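Long-range contact in extracellular solute-binding protein family 5 (Brucella melitensis, PDB 4ONY), which probably captures peptides or related solutes in the periplasm and hands them to an ABC transporter for import: residues T301-F313 and R350-S362. Numbering follows the deposited sequence.
Sequences TFEKGTPADMLGF and RRTQSFWEGSQLS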
loop_
_atom_site.group_PDB
_atom_site.type_symbol
_atom_site.label_atom_id
_atom_site.label_comp_id
_atom_site.label_asym_id
_atom_site.label_seq_id
_atom_site.Cartn_x
_atom_site.Cartn_y
_atom_site.Cartn_z
ATOM N N THR A 301 -6.287 5.964 18.314
ATOM C CA THR A 301 -6.108 6.502 17.011
ATOM C C THR A 301 -4.647 6.895 16.749
ATOM O O THR A 301 -3.913 7.257 17.671
ATOM C CB THR A 301 -6.977 7.719 16.809
ATOM O OG1 THR A 301 -6.372 8.798 17.504
ATOM C CG2 THR A 301 -8.418 7.486 17.287
ATOM N N PHE A 302 -4.250 6.785 15.484
ATOM C CA PHE A 302 -2.888 7.058 15.053
ATOM C C PHE A 302 -2.891 7.844 13.740
ATOM O O PHE A 302 -3.869 7.831 13.014
ATOM C CB PHE A 302 -2.166 5.737 14.802
ATOM C CG PHE A 302 -2.211 4.770 15.959
ATOM C CD1 PHE A 302 -3.250 3.876 16.075
ATOM C CD2 PHE A 302 -1.219 4.735 16.897
ATOM C CE1 PHE A 302 -3.325 2.988 17.127
ATOM C CE2 PHE A 302 -1.252 3.854 17.943
ATOM C CZ PHE A 302 -2.339 2.993 18.078
ATOM N N GLU A 303 -1.803 8.552 13.456
ATOM C CA GLU A 303 -1.657 9.181 12.171
ATOM C C GLU A 303 -0.450 8.623 11.535
ATOM O O GLU A 303 0.419 8.087 12.209
ATOM C CB GLU A 303 -1.502 10.691 12.305
ATOM C CG GLU A 303 -2.759 11.348 12.790
ATOM C CD GLU A 303 -2.557 12.840 13.013
ATOM O OE1 GLU A 303 -2.111 13.204 14.140
ATOM O OE2 GLU A 303 -2.857 13.603 12.073
ATOM N N LYS A 304 -0.400 8.725 10.235
ATOM C CA LYS A 304 0.727 8.200 9.500
ATOM C C LYS A 304 1.065 9.189 8.399
ATOM O O LYS A 304 0.211 9.968 7.981
ATOM C CB LYS A 304 0.403 6.813 8.948
ATOM C CG LYS A 304 -0.683 6.775 7.880
ATOM C CD LYS A 304 -0.978 5.319 7.540
ATOM C CE LYS A 304 -2.076 5.161 6.492
ATOM N NZ LYS A 304 -1.550 5.397 5.126
ATOM N N GLY A 305 2.315 9.140 7.951
ATOM C CA GLY A 305 2.786 9.964 6.887
ATOM C C GLY A 305 2.982 9.229 5.562
ATOM O O GLY A 305 3.342 9.849 4.577
ATOM N N THR A 306 2.733 7.924 5.520
ATOM C CA THR A 306 2.547 7.236 4.247
ATOM C C THR A 306 1.175 7.695 3.655
ATOM O O THR A 306 0.247 8.070 4.382
ATOM C CB THR A 306 2.554 5.717 4.410
ATOM O OG1 THR A 306 1.609 5.356 5.413
ATOM C CG2 THR A 306 3.917 5.241 4.804
ATOM N N PRO A 307 1.069 7.729 2.343
ATOM C CA PRO A 307 -0.164 8.268 1.749
ATOM C C PRO A 307 -1.407 7.413 1.987
ATOM O O PRO A 307 -1.318 6.233 2.272
ATOM C CB PRO A 307 0.136 8.313 0.252
ATOM C CG PRO A 307 1.313 7.405 0.037
ATOM C CD PRO A 307 2.049 7.280 1.340
ATOM N N ALA A 308 -2.552 8.065 1.892
ATOM C CA ALA A 308 -3.828 7.377 1.942
ATOM C C ALA A 308 -4.140 6.901 0.515
ATOM O O ALA A 308 -3.904 7.648 -0.463
ATOM C CB ALA A 308 -4.888 8.340 2.434
ATOM N N ASP A 309 -4.616 5.672 0.370
ATOM C CA ASP A 309 -4.905 5.110 -0.935
ATOM C C ASP A 309 -5.964 5.992 -1.621
ATOM O O ASP A 309 -6.914 6.443 -0.975
ATOM C CB ASP A 309 -5.418 3.681 -0.792
ATOM C CG ASP A 309 -4.314 2.679 -0.453
ATOM O OD1 ASP A 309 -3.086 2.999 -0.477
ATOM O OD2 ASP A 309 -4.702 1.549 -0.191
ATOM N N MET A 310 -5.800 6.231 -2.911
ATOM C CA MET A 310 -6.859 6.883 -3.697
ATOM C C MET A 310 -8.121 6.012 -3.806
ATOM O O MET A 310 -8.047 4.793 -4.010
ATOM C CB MET A 310 -6.346 7.188 -5.091
ATOM C CG MET A 310 -7.335 7.865 -6.029
ATOM S SD MET A 310 -8.137 9.399 -5.538
ATOM C CE MET A 310 -6.709 10.481 -5.645
ATOM N N LEU A 311 -9.272 6.653 -3.608
ATOM C CA LEU A 311 -10.557 6.161 -4.029
ATOM C C LEU A 311 -11.168 7.320 -4.832
ATOM O O LEU A 311 -11.222 8.447 -4.358
ATOM C CB LEU A 311 -11.463 5.825 -2.825
ATOM C CG LEU A 311 -12.898 5.420 -3.138
ATOM C CD1 LEU A 311 -12.963 4.118 -3.935
ATOM C CD2 LEU A 311 -13.699 5.238 -1.865
ATOM N N GLY A 312 -11.657 7.033 -6.026
ATOM C CA GLY A 312 -12.280 8.061 -6.851
ATOM C C GLY A 312 -13.189 7.508 -7.900
ATOM O O GLY A 312 -13.115 6.302 -8.207
ATOM N N PHE A 313 -14.032 8.377 -8.490
ATOM C CA PHE A 313 -14.719 8.007 -9.713
ATOM C C PHE A 313 -13.716 8.168 -10.824
ATOM O O PHE A 313 -12.934 9.120 -10.814
ATOM C CB PHE A 313 -15.928 8.877 -9.983
ATOM C CG PHE A 313 -17.050 8.692 -9.029
ATOM C CD1 PHE A 313 -17.858 7.566 -9.093
ATOM C CD2 PHE A 313 -17.358 9.672 -8.095
ATOM C CE1 PHE A 313 -18.935 7.402 -8.247
ATOM C CE2 PHE A 313 -18.469 9.513 -7.245
ATOM C CZ PHE A 313 -19.254 8.371 -7.329
ATOM N N ARG A 350 -12.324 12.472 5.408
ATOM C CA ARG A 350 -11.736 13.687 4.941
ATOM C C ARG A 350 -11.592 13.564 3.448
ATOM O O ARG A 350 -11.309 12.478 2.900
ATOM C CB ARG A 350 -10.348 13.933 5.599
ATOM C CG ARG A 350 -10.139 15.355 6.156
ATOM C CD ARG A 350 -10.411 15.556 7.691
ATOM N NE ARG A 350 -11.752 15.099 8.128
ATOM C CZ ARG A 350 -12.269 15.185 9.373
ATOM N NH1 ARG A 350 -13.470 14.679 9.633
ATOM N NH2 ARG A 350 -11.599 15.748 10.369
ATOM N N ARG A 351 -11.715 14.703 2.778
ATOM C CA ARG A 351 -11.660 14.727 1.328
ATOM C C ARG A 351 -10.255 14.355 0.836
ATOM O O ARG A 351 -9.261 14.855 1.343
ATOM C CB ARG A 351 -11.987 16.141 0.801
ATOM C CG ARG A 351 -12.183 16.174 -0.724
ATOM C CD ARG A 351 -13.466 15.482 -1.175
ATOM N NE ARG A 351 -13.520 15.209 -2.620
ATOM C CZ ARG A 351 -14.122 15.992 -3.549
ATOM N NH1 ARG A 351 -14.723 17.121 -3.227
ATOM N NH2 ARG A 351 -14.128 15.606 -4.812
ATOM N N THR A 352 -10.184 13.509 -0.172
ATOM C CA THR A 352 -8.913 13.170 -0.802
ATOM C C THR A 352 -8.707 14.170 -1.939
ATOM O O THR A 352 -9.615 14.438 -2.720
ATOM C CB THR A 352 -8.953 11.733 -1.359
ATOM O OG1 THR A 352 -9.079 10.785 -0.280
ATOM C CG2 THR A 352 -7.703 11.449 -2.152
ATOM N N GLN A 353 -7.515 14.710 -2.035
ATOM C CA GLN A 353 -7.191 15.688 -3.069
ATOM C C GLN A 353 -6.011 15.267 -4.012
ATOM O O GLN A 353 -5.987 15.695 -5.118
ATOM C CB GLN A 353 -6.798 17.015 -2.408
ATOM C CG GLN A 353 -7.800 17.558 -1.405
ATOM C CD GLN A 353 -7.370 18.907 -0.889
ATOM O OE1 GLN A 353 -7.383 19.890 -1.580
ATOM N NE2 GLN A 353 -6.871 18.915 0.308
ATOM N N SER A 354 -5.051 14.500 -3.509
ATOM C CA SER A 354 -3.817 14.145 -4.209
ATOM C C SER A 354 -3.757 12.625 -4.395
ATOM O O SER A 354 -4.303 11.888 -3.567
ATOM C CB SER A 354 -2.639 14.547 -3.323
ATOM O OG SER A 354 -1.371 14.077 -3.787
ATOM N N PHE A 355 -3.010 12.200 -5.403
ATOM C CA PHE A 355 -2.685 10.795 -5.573
ATOM C C PHE A 355 -1.614 10.320 -4.579
ATOM O O PHE A 355 -1.348 9.139 -4.531
ATOM C CB PHE A 355 -2.273 10.539 -7.023
ATOM C CG PHE A 355 -3.411 10.721 -7.999
ATOM C CD1 PHE A 355 -4.238 9.686 -8.287
ATOM C CD2 PHE A 355 -3.659 11.932 -8.572
ATOM C CE1 PHE A 355 -5.282 9.832 -9.155
ATOM C CE2 PHE A 355 -4.719 12.112 -9.441
ATOM C CZ PHE A 355 -5.524 11.053 -9.745
ATOM N N TRP A 356 -1.032 11.233 -3.777
ATOM C CA TRP A 356 -0.176 10.845 -2.661
ATOM C C TRP A 356 -0.692 11.553 -1.395
ATOM O O TRP A 356 0.072 12.021 -0.555
ATOM C CB TRP A 356 1.326 11.124 -2.960
ATOM C CG TRP A 356 1.845 10.103 -3.946
ATOM C CD1 TRP A 356 2.384 8.873 -3.665
ATOM C CD2 TRP A 356 1.768 10.182 -5.373
ATOM N NE1 TRP A 356 2.660 8.177 -4.829
ATOM C CE2 TRP A 356 2.288 8.948 -5.895
ATOM C CE3 TRP A 356 1.307 11.154 -6.262
ATOM C CZ2 TRP A 356 2.367 8.692 -7.244
ATOM C CZ3 TRP A 356 1.388 10.903 -7.613
ATOM C CH2 TRP A 356 1.915 9.668 -8.106
ATOM N N GLU A 357 -2.010 11.563 -1.261
ATOM C CA GLU A 357 -2.732 12.205 -0.169
ATOM C C GLU A 357 -2.129 11.942 1.212
ATOM O O GLU A 357 -1.942 10.799 1.622
ATOM C CB GLU A 357 -4.178 11.708 -0.175
ATOM C CG GLU A 357 -5.100 12.290 0.898
ATOM C CD GLU A 357 -5.278 13.789 0.800
ATOM O OE1 GLU A 357 -5.285 14.329 -0.310
ATOM O OE2 GLU A 357 -5.425 14.447 1.853
ATOM N N GLY A 358 -1.931 13.020 1.933
ATOM C CA GLY A 358 -1.493 12.984 3.319
ATOM C C GLY A 358 -0.005 12.789 3.495
ATOM O O GLY A 358 0.448 12.630 4.639
ATOM N N SER A 359 0.762 12.743 2.400
ATOM C CA SER A 359 2.192 12.518 2.496
ATOM C C SER A 359 2.962 13.722 1.975
ATOM O O SER A 359 2.416 14.588 1.317
ATOM C CB SER A 359 2.604 11.260 1.709
ATOM O OG SER A 359 2.579 11.478 0.297
ATOM N N GLN A 360 4.265 13.690 2.178
ATOM C CA GLN A 360 5.149 14.679 1.585
ATOM C C GLN A 360 5.151 14.659 0.046
ATOM O O GLN A 360 5.577 15.636 -0.551
ATOM C CB GLN A 360 6.595 14.488 2.070
ATOM C CG GLN A 360 6.834 14.991 3.481
ATOM C CD GLN A 360 6.720 16.518 3.613
ATOM O OE1 GLN A 360 7.324 17.280 2.837
ATOM N NE2 GLN A 360 5.938 16.967 4.565
ATOM N N LEU A 361 4.732 13.550 -0.577
ATOM C CA LEU A 361 4.681 13.452 -2.035
ATOM C C LEU A 361 3.485 14.157 -2.666
ATOM O O LEU A 361 3.415 14.284 -3.868
ATOM C CB LEU A 361 4.728 11.987 -2.462
ATOM C CG LEU A 361 5.987 11.197 -2.008
ATOM C CD1 LEU A 361 5.949 9.743 -2.488
ATOM C CD2 LEU A 361 7.267 11.822 -2.506
ATOM N N SER A 362 2.512 14.584 -1.873
ATOM C CA SER A 362 1.383 15.344 -2.384
ATOM C C SER A 362 1.814 16.720 -2.845
ATOM O O SER A 362 2.530 17.431 -2.111
ATOM C CB SER A 362 0.329 15.542 -1.276
ATOM O OG SER A 362 -0.704 16.410 -1.712
HETATM O O HOH W 1 -0.496 12.845 7.154
HETATM O O HOH W 2 5.277 11.711 4.102
HETATM O O HOH W 3 -3.893 9.178 -2.794
HETATM O O HOH W 4 -8.829 8.308 -1.065
HETATM O O HOH W 5 -3.056 6.739 -4.354
#
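Met-310 meets Phe-355 and Pro-307 meets Trp-356 in a loop-to-loop contact, where the chain running from strand 297-302 to strand 310-315 packs against the loop that follows strand 350-351, at the edge of the same mixed sheet as 310-315. One direct hydrogen bond spans it, backbone to backbone: Ala-308 N reaches Glu-357 O at 2.8 Å, nearly straight (162° at the hydrogen) and in the carbonyl plane. The same oxygen lies 3.1 Å from Pro-307 CA, a CA-H...O contact. The Met-310 chain, bent at chi2 (55°) and chi3, sets CE over one face of the Phe-355 ring, 3.9 Å from its centroid and 20° off the normal, a CH-pi contact; Thr-352 CG2 packs against the same methyl. Trp-503 meets Phe-355 edge-to-face. Pro-307 lies alongside Trp-356 (CG to CD1 4.1 Å), whose indole rests on helix 537-553. Glu-357 OE1 accepts from Gln-353 N (2.8 Å) and Ser-354 N, while Ser-359 OG accepts from Leu-361 N, which makes an ST turn, and donates to Trp-356 O (2.7 Å). Several waters bridge the two backbones, one joining Ala-308 O and Ser-354 O, another Gly-305 O and Gln-360 N. Glu-357 and Ser-359 thus brace their own loop, while apolar contacts, bridging waters and one backbone bond join it to 301-313.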